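Local coordinates for protein carbohydrate binding module (Escherichia coli, PDB 2XFD) that binds cellobiose through a calcium-dependent site and is a carbohydrate-binding module whose family probably targets xylan and related polysaccharides, at residues Q15-T25 against L45-N55; A76-W86 against N96-S107. One frame throughout, in Å; residues are numbered along the deposited sequence.

Contact 1. Residues Q15-T25 against L45-N55; sequences QESVSLQVGGT and LTGEIRVAFTN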
# COMPACT_ATOMS: atom_id res chain seq x y z
N GLN A 15 1.55 -14.45 3.04
CA GLN A 15 0.73 -14.79 1.93
C GLN A 15 0.07 -13.54 1.28
O GLN A 15 -0.60 -13.66 0.27
CB GLN A 15 -0.38 -15.73 2.35
CG GLN A 15 0.08 -17.02 2.89
CD GLN A 15 -1.05 -17.79 3.63
OE1 GLN A 15 -2.20 -17.27 3.86
NE2 GLN A 15 -0.66 -18.93 4.17
N GLU A 16 0.27 -12.37 1.90
CA GLU A 16 -0.41 -11.19 1.47
C GLU A 16 0.07 -10.73 0.11
O GLU A 16 1.26 -10.75 -0.22
CB GLU A 16 -0.24 -10.07 2.48
CG GLU A 16 -0.81 -10.39 3.84
CD GLU A 16 0.07 -11.14 4.81
OE1 GLU A 16 1.18 -11.62 4.42
OE2 GLU A 16 -0.34 -11.24 6.03
N SER A 17 -0.90 -10.23 -0.70
CA SER A 17 -0.66 -9.65 -2.01
C SER A 17 -0.99 -8.18 -2.02
O SER A 17 -2.07 -7.77 -1.55
CB SER A 17 -1.46 -10.36 -3.09
OG SER A 17 -1.12 -9.88 -4.39
N VAL A 18 -0.11 -7.36 -2.56
CA VAL A 18 -0.36 -5.96 -2.78
C VAL A 18 -0.16 -5.61 -4.25
O VAL A 18 0.65 -6.21 -4.97
CB VAL A 18 0.48 -5.03 -1.91
CG1 VAL A 18 0.10 -5.22 -0.47
CG2 VAL A 18 1.96 -5.20 -2.17
N SER A 19 -0.87 -4.59 -4.65
CA SER A 19 -0.76 -4.00 -5.99
C SER A 19 -0.40 -2.53 -5.88
O SER A 19 -1.04 -1.78 -5.16
CB SER A 19 -2.10 -4.14 -6.69
OG SER A 19 -2.39 -5.49 -6.95
N LEU A 20 0.59 -2.15 -6.65
CA LEU A 20 0.89 -0.73 -6.88
C LEU A 20 0.03 -0.27 -8.06
O LEU A 20 0.15 -0.86 -9.14
CB LEU A 20 2.38 -0.57 -7.24
CG LEU A 20 2.77 0.84 -7.61
CD1 LEU A 20 2.60 1.87 -6.52
CD2 LEU A 20 4.22 0.83 -8.09
N GLN A 21 -0.79 0.73 -7.84
CA GLN A 21 -1.71 1.24 -8.85
C GLN A 21 -1.43 2.71 -9.12
O GLN A 21 -1.10 3.45 -8.18
CB GLN A 21 -3.14 1.07 -8.36
CG GLN A 21 -3.51 -0.35 -8.02
CD GLN A 21 -4.90 -0.43 -7.41
OE1 GLN A 21 -5.29 0.37 -6.57
NE2 GLN A 21 -5.59 -1.44 -7.77
N VAL A 22 -1.59 3.14 -10.35
CA VAL A 22 -1.46 4.53 -10.69
C VAL A 22 -2.68 4.89 -11.57
O VAL A 22 -2.87 4.26 -12.64
CB VAL A 22 -0.15 4.86 -11.36
CG1 VAL A 22 -0.12 6.33 -11.73
CG2 VAL A 22 1.00 4.54 -10.46
N GLY A 23 -3.53 5.80 -11.13
CA GLY A 23 -4.75 6.12 -11.87
C GLY A 23 -5.69 4.96 -12.03
O GLY A 23 -6.52 4.94 -12.95
N GLY A 24 -5.61 3.96 -11.17
CA GLY A 24 -6.44 2.76 -11.27
C GLY A 24 -5.81 1.67 -12.05
O GLY A 24 -6.34 0.56 -12.08
N THR A 25 -4.70 1.90 -12.76
CA THR A 25 -4.00 0.88 -13.49
C THR A 25 -3.06 0.16 -12.54
O THR A 25 -2.27 0.78 -11.83
CB THR A 25 -3.09 1.47 -14.60
OG1 THR A 25 -3.90 2.30 -15.41
CG2 THR A 25 -2.35 0.46 -15.31
N LEU A 45 3.01 6.42 -16.19
CA LEU A 45 1.74 6.98 -15.73
C LEU A 45 2.04 8.03 -14.66
O LEU A 45 3.05 7.97 -13.96
CB LEU A 45 0.85 5.89 -15.20
CG LEU A 45 0.41 4.83 -16.22
CD1 LEU A 45 -0.29 3.72 -15.54
CD2 LEU A 45 -0.44 5.44 -17.35
N THR A 46 1.11 9.00 -14.51
CA THR A 46 1.33 10.16 -13.65
C THR A 46 0.26 10.43 -12.63
O THR A 46 0.35 11.36 -11.87
CB THR A 46 1.49 11.43 -14.52
OG1 THR A 46 0.27 11.63 -15.26
CG2 THR A 46 2.60 11.35 -15.51
N GLY A 47 -0.78 9.63 -12.62
CA GLY A 47 -1.96 9.86 -11.79
C GLY A 47 -1.80 9.39 -10.34
O GLY A 47 -0.68 9.30 -9.79
N GLU A 48 -2.92 9.18 -9.66
CA GLU A 48 -2.96 8.93 -8.24
C GLU A 48 -2.35 7.59 -7.95
O GLU A 48 -2.75 6.56 -8.47
CB GLU A 48 -4.37 8.90 -7.74
CG GLU A 48 -4.52 8.71 -6.27
CD GLU A 48 -5.93 8.46 -5.79
OE1 GLU A 48 -6.08 7.98 -4.66
OE2 GLU A 48 -6.88 8.74 -6.52
N ILE A 49 -1.39 7.55 -7.02
CA ILE A 49 -0.73 6.34 -6.59
C ILE A 49 -1.50 5.72 -5.44
O ILE A 49 -1.82 6.37 -4.46
CB ILE A 49 0.72 6.60 -6.11
CG1 ILE A 49 1.56 7.23 -7.24
CG2 ILE A 49 1.34 5.35 -5.59
CD1 ILE A 49 2.85 7.84 -6.68
N ARG A 50 -1.79 4.41 -5.55
CA ARG A 50 -2.34 3.63 -4.45
C ARG A 50 -1.52 2.38 -4.24
O ARG A 50 -0.99 1.79 -5.18
CB ARG A 50 -3.79 3.26 -4.76
CG ARG A 50 -4.72 4.43 -4.88
CD ARG A 50 -6.09 4.03 -5.34
NE ARG A 50 -6.90 5.22 -5.44
CZ ARG A 50 -8.14 5.23 -5.93
NH1 ARG A 50 -8.76 6.39 -6.09
NH2 ARG A 50 -8.74 4.11 -6.24
N VAL A 51 -1.41 1.95 -2.98
CA VAL A 51 -0.94 0.62 -2.64
C VAL A 51 -2.12 -0.10 -2.05
O VAL A 51 -2.69 0.31 -1.05
CB VAL A 51 0.22 0.64 -1.67
CG1 VAL A 51 0.60 -0.76 -1.27
CG2 VAL A 51 1.40 1.39 -2.26
N ALA A 52 -2.55 -1.17 -2.75
CA ALA A 52 -3.77 -1.90 -2.42
C ALA A 52 -3.47 -3.28 -1.96
O ALA A 52 -2.70 -4.02 -2.57
CB ALA A 52 -4.67 -2.01 -3.64
N PHE A 53 -4.12 -3.70 -0.89
CA PHE A 53 -4.12 -5.08 -0.36
C PHE A 53 -5.36 -5.75 -0.94
O PHE A 53 -6.45 -5.21 -0.83
CB PHE A 53 -4.19 -5.02 1.16
CG PHE A 53 -4.35 -6.32 1.91
CD1 PHE A 53 -3.77 -7.53 1.52
CD2 PHE A 53 -5.01 -6.29 3.12
CE1 PHE A 53 -3.89 -8.67 2.30
CE2 PHE A 53 -5.12 -7.40 3.91
CZ PHE A 53 -4.54 -8.60 3.52
N THR A 54 -5.19 -6.91 -1.58
CA THR A 54 -6.26 -7.49 -2.41
C THR A 54 -6.69 -8.88 -1.99
O THR A 54 -7.68 -9.34 -2.55
CB THR A 54 -5.80 -7.51 -3.86
OG1 THR A 54 -4.68 -8.38 -4.00
CG2 THR A 54 -5.45 -6.14 -4.40
N ASN A 55 -5.99 -9.58 -1.09
CA ASN A 55 -6.31 -10.95 -0.75
C ASN A 55 -6.50 -11.18 0.73
O ASN A 55 -6.05 -12.20 1.28
CB ASN A 55 -5.31 -11.93 -1.40
CG ASN A 55 -3.96 -11.86 -0.77
OD1 ASN A 55 -3.62 -10.83 -0.14
ND2 ASN A 55 -3.16 -12.91 -0.91
O HOH W 1 -2.50 -7.71 -5.34
O HOH W 2 -7.92 1.32 -6.34
O HOH W 3 -4.70 4.43 -8.44
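V18, L20 and V22 sit beside F53, V51 and I49 in three non-hydrogen-bonded pairs on the closely packed, buried face. The strands 17-22 and 48-53 run antiparallel, their axes at 160° and 4.6 Å apart at closest approach. L20 CD1 reaches I49 CG2 at 3.8 Å. With CG1 anti to the backbone N (chi1 178°), V22 sets that methyl against L45 CB at 3.6 Å and against G47 N. I49 packs on I67 and V69, and F53 on V62, all of strand 62-69, which covers this face.

The face with S19, Q21, R50 and A52 is looser and water-bridged, partly exposed at Q21 and R50, although Y105 lies against R50 (cation-pi) and A52. One water is hydrogen-bonded to the hydroxyls of S17, S19 and T54; another donates to Q21 OE1 and accepts from R50 NH2 in the guanidinium plane. R50 also holds E48 side-on, NE to OE1 at 3.0 Å and NH1 to OE2, both oxygens met from above the carboxylate plane; E48 OE1 has a second partner in S107.

Beyond the last backbone bond, T54 N to S17 O, the side chain of N55 carries the contact on. Its CG stands between the backbone N and the carbonyl carbon (chi1 71°), which turns the amide onto the opposite segment: S17 N donates to N55 OD1 at 2.8 Å from above the carbonyl plane, and N55 ND2 donates to Q15 O at 2.9 Å. With an alanine at N55, S17 N would probably lose its acceptor and Q15 O its amide donor. At the far end G23 N bonds E48 O at 2.9 Å, beside the type I' turn V22-T25. Two inner strands of an antiparallel sheet, one face buried against a second sheet, are characteristic of a beta-sandwich.

Contact 2. Residues A76-W86 against N96-S107; sequences AENQSVNTGVW and NSEWLHCNGYIS. With CA (calcium ion), chain D; CA (calcium ion), chain C; BGC (beta-D-glucopyranose), chain B; BGC (beta-D-glucopyranose), chain E.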
# COMPACT_ATOMS: atom_id res chain seq x y z
N ALA A 76 3.35 6.17 4.71
CA ALA A 76 1.94 5.72 4.66
C ALA A 76 1.08 6.40 5.70
O ALA A 76 -0.07 6.77 5.42
CB ALA A 76 1.93 4.20 4.79
N GLU A 77 1.61 6.57 6.91
CA GLU A 77 0.90 7.16 8.02
C GLU A 77 0.65 8.65 7.85
O GLU A 77 -0.13 9.22 8.59
CB GLU A 77 1.62 6.86 9.35
CG GLU A 77 3.05 7.43 9.48
CD GLU A 77 4.13 6.50 8.97
OE1 GLU A 77 5.23 6.50 9.59
OE2 GLU A 77 3.96 5.82 7.94
N ASN A 78 1.31 9.28 6.86
CA ASN A 78 1.05 10.68 6.53
C ASN A 78 -0.03 10.85 5.48
O ASN A 78 -0.31 11.99 5.12
CB ASN A 78 2.37 11.39 6.12
CG ASN A 78 3.35 11.50 7.27
OD1 ASN A 78 3.01 11.29 8.43
ND2 ASN A 78 4.57 11.85 6.97
N GLN A 79 -0.63 9.79 5.03
CA GLN A 79 -1.65 9.85 4.00
C GLN A 79 -3.03 9.86 4.61
O GLN A 79 -3.36 8.98 5.43
CB GLN A 79 -1.50 8.71 2.99
CG GLN A 79 -0.13 8.53 2.42
CD GLN A 79 0.51 9.81 1.90
OE1 GLN A 79 1.73 10.09 2.30
NE2 GLN A 79 -0.11 10.53 1.14
N SER A 80 -3.85 10.78 4.21
CA SER A 80 -5.17 10.93 4.78
C SER A 80 -6.15 9.84 4.41
O SER A 80 -7.12 9.61 5.17
CB SER A 80 -5.77 12.28 4.39
OG SER A 80 -5.87 12.35 2.97
N VAL A 81 -5.97 9.20 3.28
CA VAL A 81 -6.88 8.19 2.77
C VAL A 81 -6.28 6.77 2.85
O VAL A 81 -5.26 6.47 2.22
CB VAL A 81 -7.33 8.51 1.35
CG1 VAL A 81 -8.27 7.36 0.80
CG2 VAL A 81 -8.03 9.86 1.36
N ASN A 82 -6.93 5.95 3.67
CA ASN A 82 -6.60 4.54 3.90
C ASN A 82 -7.89 3.79 4.07
O ASN A 82 -8.58 3.91 5.08
CB ASN A 82 -5.70 4.42 5.13
CG ASN A 82 -5.30 2.97 5.39
OD1 ASN A 82 -6.10 2.08 5.08
ND2 ASN A 82 -4.16 2.73 6.01
N THR A 83 -8.29 3.07 3.02
CA THR A 83 -9.56 2.40 3.03
C THR A 83 -9.58 1.01 3.63
O THR A 83 -10.62 0.37 3.78
CB THR A 83 -10.20 2.35 1.65
OG1 THR A 83 -9.44 1.46 0.83
CG2 THR A 83 -10.28 3.70 0.98
N GLY A 84 -8.40 0.51 3.96
CA GLY A 84 -8.22 -0.81 4.55
C GLY A 84 -7.97 -0.90 6.03
O GLY A 84 -8.07 -1.97 6.61
N VAL A 85 -7.55 0.18 6.67
CA VAL A 85 -7.25 0.13 8.10
C VAL A 85 -8.51 -0.20 8.86
O VAL A 85 -9.59 0.32 8.59
CB VAL A 85 -6.60 1.44 8.60
CG1 VAL A 85 -7.46 2.66 8.44
CG2 VAL A 85 -6.16 1.27 9.99
N TRP A 86 -8.40 -1.08 9.90
CA TRP A 86 -9.49 -1.32 10.80
C TRP A 86 -9.38 -0.26 11.88
O TRP A 86 -8.48 -0.23 12.70
CB TRP A 86 -9.38 -2.71 11.39
CG TRP A 86 -10.56 -3.05 12.26
CD1 TRP A 86 -10.62 -3.02 13.64
CD2 TRP A 86 -11.83 -3.46 11.80
NE1 TRP A 86 -11.88 -3.39 14.04
CE2 TRP A 86 -12.64 -3.71 12.94
CE3 TRP A 86 -12.37 -3.71 10.55
CZ2 TRP A 86 -13.98 -4.07 12.84
CZ3 TRP A 86 -13.65 -4.12 10.45
CH2 TRP A 86 -14.47 -4.30 11.60
N ASN A 96 -4.43 7.94 7.91
CA ASN A 96 -3.17 8.12 8.56
C ASN A 96 -2.73 6.86 9.30
O ASN A 96 -2.44 6.87 10.46
CB ASN A 96 -3.17 9.35 9.50
CG ASN A 96 -3.41 10.61 8.74
OD1 ASN A 96 -4.56 11.06 8.57
ND2 ASN A 96 -2.35 11.18 8.19
N SER A 97 -2.61 5.76 8.56
CA SER A 97 -2.13 4.50 9.14
C SER A 97 -1.26 3.77 8.09
O SER A 97 -1.53 3.82 6.90
CB SER A 97 -3.29 3.61 9.51
OG SER A 97 -2.84 2.37 10.02
N GLU A 98 -0.25 3.07 8.60
CA GLU A 98 0.51 2.11 7.84
C GLU A 98 -0.25 0.87 7.49
O GLU A 98 0.17 0.09 6.63
CB GLU A 98 1.77 1.73 8.60
CG GLU A 98 2.75 2.86 8.77
CD GLU A 98 4.03 2.50 9.48
OE1 GLU A 98 3.96 1.64 10.40
OE2 GLU A 98 5.08 3.07 9.17
N TRP A 99 -1.36 0.57 8.20
CA TRP A 99 -1.98 -0.75 8.12
C TRP A 99 -3.12 -0.82 7.10
O TRP A 99 -3.97 0.04 7.04
CB TRP A 99 -2.51 -1.12 9.50
CG TRP A 99 -1.38 -1.45 10.43
CD1 TRP A 99 -0.69 -0.61 11.22
CD2 TRP A 99 -0.73 -2.72 10.53
NE1 TRP A 99 0.32 -1.25 11.88
CE2 TRP A 99 0.32 -2.57 11.49
CE3 TRP A 99 -0.94 -4.00 9.97
CZ2 TRP A 99 1.15 -3.64 11.85
CZ3 TRP A 99 -0.12 -5.01 10.36
CH2 TRP A 99 0.91 -4.81 11.31
N LEU A 100 -3.13 -1.96 6.46
CA LEU A 100 -4.28 -2.42 5.67
C LEU A 100 -4.70 -3.74 6.27
O LEU A 100 -4.08 -4.79 6.06
CB LEU A 100 -3.94 -2.57 4.20
CG LEU A 100 -3.59 -1.27 3.47
CD1 LEU A 100 -2.89 -1.53 2.16
CD2 LEU A 100 -4.86 -0.42 3.31
N HIS A 101 -5.77 -3.71 7.06
CA HIS A 101 -6.35 -4.93 7.70
C HIS A 101 -7.33 -5.59 6.78
O HIS A 101 -7.43 -6.83 6.69
CB HIS A 101 -6.99 -4.56 9.02
CG HIS A 101 -6.05 -3.96 10.00
ND1 HIS A 101 -5.07 -4.62 10.73
CD2 HIS A 101 -6.00 -2.68 10.38
CE1 HIS A 101 -4.49 -3.74 11.54
NE2 HIS A 101 -5.04 -2.56 11.31
N CYS A 102 -8.13 -4.79 6.13
CA CYS A 102 -9.14 -5.23 5.16
C CYS A 102 -8.56 -5.01 3.75
O CYS A 102 -7.66 -4.18 3.58
CB CYS A 102 -10.42 -4.42 5.30
SG CYS A 102 -11.02 -4.25 6.97
N ASN A 103 -9.17 -5.65 2.77
CA ASN A 103 -8.92 -5.25 1.40
C ASN A 103 -9.18 -3.73 1.26
O ASN A 103 -10.17 -3.25 1.78
CB ASN A 103 -9.75 -6.02 0.39
CG ASN A 103 -9.33 -7.45 0.23
OD1 ASN A 103 -8.15 -7.78 0.37
ND2 ASN A 103 -10.30 -8.29 -0.05
N GLY A 104 -8.31 -3.01 0.58
CA GLY A 104 -8.40 -1.60 0.52
C GLY A 104 -7.04 -1.03 0.15
O GLY A 104 -6.13 -1.81 -0.20
N TYR A 105 -6.90 0.27 0.19
CA TYR A 105 -5.68 0.91 -0.28
C TYR A 105 -5.32 2.13 0.54
O TYR A 105 -6.15 2.72 1.19
CB TYR A 105 -5.81 1.30 -1.78
CG TYR A 105 -6.88 2.33 -2.07
CD1 TYR A 105 -8.14 1.99 -2.50
CD2 TYR A 105 -6.67 3.66 -1.84
CE1 TYR A 105 -9.13 2.98 -2.75
CE2 TYR A 105 -7.64 4.60 -2.10
CZ TYR A 105 -8.81 4.27 -2.53
OH TYR A 105 -9.76 5.24 -2.82
N ILE A 106 -4.07 2.50 0.43
CA ILE A 106 -3.53 3.78 0.88
C ILE A 106 -3.27 4.61 -0.34
O ILE A 106 -2.60 4.14 -1.28
CB ILE A 106 -2.27 3.63 1.74
CG1 ILE A 106 -2.51 2.67 2.89
CG2 ILE A 106 -1.83 4.99 2.21
CD1 ILE A 106 -1.30 2.26 3.65
N SER A 107 -3.76 5.85 -0.38
CA SER A 107 -3.49 6.77 -1.46
C SER A 107 -2.35 7.68 -1.11
O SER A 107 -2.31 8.27 -0.06
CB SER A 107 -4.69 7.64 -1.74
OG SER A 107 -4.40 8.61 -2.72
CA CA D . 6.19 4.79 8.03
CA CA C . -6.95 -8.87 7.70
C2 BGC B . -11.13 -6.89 15.46
C3 BGC B . -10.95 -7.59 14.14
C4 BGC B . -9.98 -6.86 13.22
C5 BGC B . -8.77 -6.50 13.98
C6 BGC B . -7.83 -5.76 13.10
C1 BGC B . -9.76 -6.63 16.05
O1 BGC B . -9.74 -6.09 17.35
O2 BGC B . -11.97 -7.64 16.31
O3 BGC B . -12.21 -7.74 13.47
O4 BGC B . -9.60 -7.74 12.28
O5 BGC B . -9.14 -5.73 15.15
O6 BGC B . -6.70 -5.37 13.82
C2 BGC E . -9.42 -8.25 9.95
C3 BGC E . -10.07 -8.10 8.59
C4 BGC E . -11.57 -8.42 8.64
C5 BGC E . -12.20 -7.54 9.70
C6 BGC E . -13.72 -7.67 9.93
C1 BGC E . -10.17 -7.46 10.99
O2 BGC E . -8.03 -7.89 9.80
O3 BGC E . -9.41 -9.02 7.71
O4 BGC E . -12.19 -8.12 7.42
O5 BGC E . -11.55 -7.78 10.92
O6 BGC E . -13.96 -9.00 10.33
O HOH W 4 -2.87 6.17 5.68
O HOH W 5 -2.51 13.51 6.38
O HOH W 6 -4.23 9.94 1.09
O HOH W 7 -12.05 -1.25 1.07
O HOH W 8 -7.20 -10.99 8.78
O HOH W 9 7.92 5.03 9.65
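N82 ND2 spends both its protons on segment 96-107, one on W99 O at 2.9 Å and one on S97 O at 3.0 Å. Both acceptors lie close to the amide plane of N82, whereas ND2 stands above each carbonyl plane. Within its own segment OD1 accepts from G84 N, nearly along the C=O axis, as an Asx turn, and from V85 N, above the carbonyl plane, as the wider Asx motif. Four bonds therefore fix the rotation of this buried group, which CG anti to the backbone N (chi1 -179°) directs inward beside I106 CG1.

G84 O is gripped in turn by C102 N, on a lone pair with a nearly straight bond (175°), and by H101 N from above the carbonyl plane. G84 has no CB, and one would collide with L100 CD2 and C102 O. Nearby, T83 OG1 accepts from Y105 N at 2.9 Å, and T83 CG2 lies over the Y105 ring face, 4.1 Å from its centroid.

Each end of the contact meets a calcium ion. E77 chelates one with both carboxylate oxygens, and E98 OE2 binds the same ion at 2.3 Å; the two side chains lie side by side with carboxylate planes 85° apart, and D65 and Q75 complete the protein ligands. The second ion takes H101 O at 2.3 Å together with O2 and O3 of one glucose, plus D56, D61, the backbone O of R60 and a water. C4 of the other glucose lies 3.8 Å above one face of W86, offset toward the rim. The chemistry implies two uses of calcium: one ion probably offsets clustered carboxylates in a site of protein ligands and one water, while the other joins protein to sugar directly, with one tryptophan face packed against both sugars.

Overall arrangement
Contacts 1 and 2 have centres about 12 Å apart and share one sheet, strands 48-53 and 104-110 being neighbours in it. A probable hydrogen bond joins them directly, F53 N to G104 O at 2.8 Å, and L100 of contact 2 packs on the F53 side chain. The sugar site lies at one end of both. Contact 2 supplies W86 and H101, while the nearest atoms of the F53 side chain are about 4 Å from the sugar-bound calcium and about 6 Å from a glucose. R60, whose carbonyl binds that ion, is hydrogen-bonded through its guanidinium to Q15 and N55. Along the chain contact 1 closes before contact 2 opens.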